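Local coordinates for glutathione S-transferase family protein (Pseudomonas putida, PDB 3LXZ) that probably catalyses the conjugation of reduced glutathione to a wide range of hydrophobic electrophiles, at residues Ala20-Gly25 / Pro199-Asp204. Sequence-based numbering, arbitrary orientation.
Sequences ALLEKG and PRILAD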
loop_
_atom_site.group_PDB
_atom_site.type_symbol
_atom_site.label_atom_id
_atom_site.label_comp_id
_atom_site.label_asym_id
_atom_site.label_seq_id
_atom_site.Cartn_x
_atom_site.Cartn_y
_atom_site.Cartn_z
ATOM N N ALA A 20 13.247 13.103 2.294
ATOM C CA ALA A 20 13.592 12.880 0.883
ATOM C C ALA A 20 13.921 14.234 0.247
ATOM O O ALA A 20 14.922 14.358 -0.457
ATOM C CB ALA A 20 12.413 12.215 0.127
ATOM N N LEU A 21 13.078 15.237 0.521
ATOM C CA LEU A 21 13.257 16.580 -0.044
ATOM C C LEU A 21 14.572 17.182 0.462
ATOM O O LEU A 21 15.300 17.798 -0.309
ATOM C CB LEU A 21 12.072 17.495 0.296
ATOM C CG LEU A 21 10.733 17.120 -0.371
ATOM C CD1 LEU A 21 9.566 17.838 0.261
ATOM C CD2 LEU A 21 10.786 17.409 -1.848
ATOM N N LEU A 22 14.855 17.010 1.752
ATOM C CA LEU A 22 16.098 17.562 2.350
ATOM C C LEU A 22 17.344 16.837 1.806
ATOM O O LEU A 22 18.359 17.480 1.493
ATOM C CB LEU A 22 16.016 17.476 3.879
ATOM C CG LEU A 22 15.162 18.510 4.608
ATOM C CD1 LEU A 22 14.881 18.057 6.019
ATOM C CD2 LEU A 22 15.812 19.918 4.602
ATOM N N GLU A 23 17.246 15.511 1.653
ATOM C CA GLU A 23 18.354 14.696 1.195
ATOM C C GLU A 23 18.698 15.102 -0.233
ATOM O O GLU A 23 19.879 15.194 -0.624
ATOM C CB GLU A 23 17.993 13.206 1.291
ATOM C CG GLU A 23 19.156 12.233 1.012
ATOM C CD GLU A 23 20.323 12.324 2.020
ATOM O OE1 GLU A 23 20.089 12.510 3.225
ATOM O OE2 GLU A 23 21.487 12.195 1.589
ATOM N N LYS A 24 17.655 15.421 -0.995
ATOM C CA LYS A 24 17.790 15.823 -2.379
ATOM C C LYS A 24 18.136 17.324 -2.576
ATOM O O LYS A 24 18.298 17.765 -3.711
ATOM C CB LYS A 24 16.510 15.438 -3.151
ATOM C CG LYS A 24 16.382 13.944 -3.407
ATOM C CD LYS A 24 15.062 13.589 -4.128
ATOM C CE LYS A 24 15.268 13.507 -5.617
ATOM N NZ LYS A 24 16.000 12.255 -5.980
ATOM N N GLY A 25 18.224 18.084 -1.478
ATOM C CA GLY A 25 18.548 19.529 -1.495
ATOM C C GLY A 25 17.504 20.333 -2.241
ATOM O O GLY A 25 17.823 21.354 -2.845
ATOM N N PRO A 199 18.679 16.010 12.738
ATOM C CA PRO A 199 18.445 16.981 13.822
ATOM C C PRO A 199 17.295 17.976 13.532
ATOM O O PRO A 199 16.467 18.219 14.415
ATOM C CB PRO A 199 19.811 17.697 13.961
ATOM C CG PRO A 199 20.824 16.625 13.546
ATOM C CD PRO A 199 20.117 15.824 12.449
ATOM N N ARG A 200 17.237 18.514 12.312
ATOM C CA ARG A 200 16.164 19.411 11.885
ATOM C C ARG A 200 14.769 18.745 11.928
ATOM O O ARG A 200 13.808 19.333 12.411
ATOM C CB ARG A 200 16.466 19.950 10.492
ATOM C CG ARG A 200 15.257 20.283 9.632
ATOM C CD ARG A 200 14.903 21.755 9.663
ATOM N NE ARG A 200 13.640 22.002 8.954
ATOM C CZ ARG A 200 13.533 22.413 7.684
ATOM N NH1 ARG A 200 14.615 22.648 6.935
ATOM N NH2 ARG A 200 12.319 22.593 7.158
ATOM N N ILE A 201 14.678 17.504 11.464
ATOM C CA ILE A 201 13.419 16.778 11.538
ATOM C C ILE A 201 12.949 16.585 12.966
ATOM O O ILE A 201 11.782 16.810 13.285
ATOM C CB ILE A 201 13.497 15.451 10.769
ATOM C CG1 ILE A 201 13.392 15.770 9.289
ATOM C CG2 ILE A 201 12.338 14.555 11.170
ATOM C CD1 ILE A 201 14.027 14.724 8.388
ATOM N N LEU A 202 13.857 16.185 13.843
ATOM C CA LEU A 202 13.475 15.931 15.201
ATOM C C LEU A 202 13.190 17.210 16.000
ATOM O O LEU A 202 12.334 17.214 16.885
ATOM C CB LEU A 202 14.504 15.052 15.910
ATOM C CG LEU A 202 14.747 13.681 15.266
ATOM C CD1 LEU A 202 15.824 12.976 16.060
ATOM C CD2 LEU A 202 13.439 12.858 15.244
ATOM N N ALA A 203 13.900 18.285 15.666
ATOM C CA ALA A 203 13.700 19.598 16.297
ATOM C C ALA A 203 12.315 20.153 15.920
ATOM O O ALA A 203 11.562 20.627 16.798
ATOM C CB ALA A 203 14.829 20.593 15.880
ATOM N N ASP A 204 11.991 20.069 14.628
ATOM C CA ASP A 204 10.678 20.511 14.137
ATOM C C ASP A 204 9.569 19.680 14.759
ATOM O O ASP A 204 8.554 20.213 15.194
ATOM C CB ASP A 204 10.580 20.482 12.616
ATOM C CG ASP A 204 11.466 21.548 11.924
ATOM O OD1 ASP A 204 12.049 22.441 12.623
ATOM O OD2 ASP A 204 11.605 21.466 10.676
#
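L22 meets R200 and I201 with its two methyls, one for each. Its CB already points toward helix 198-218, and with CG anti to the carbonyl carbon (chi1 -77°) the two methyls reach it. The L22 and I201 side chains run antiparallel past one another, L22 CD1 to I201 CD1 4.2 Å, a loose apolar touch. L22 CD2 meets the guanidinium of R200 obliquely, 3.8 Å from R200 NH1, the side chains crossing at about a right angle.

The arginine chain bends at chi2 (98°), and D204, one turn further on, holds the guanidinium together with E30 of strand 28-32, salt-bridged to NH2. R200 NE donates to D204 OD2 over 2.7 Å, a nearly straight hydrogen bond within a salt bridge, in the guanidinium plane and on the syn side of the carboxylate, 23° out of its plane. D204 OD2 also salt-bridges K18 of helix 12-23, tying all four charges into one network beside the leucine.

The contact joins the thioredoxin-like N-terminal domain to the all-helical C-terminal domain of the GST fold: I201 packs on N15 and L19 of helix 12-23, while L22 also rests on F28 of strand 28-32 and on H197, just ahead of helix 198-218.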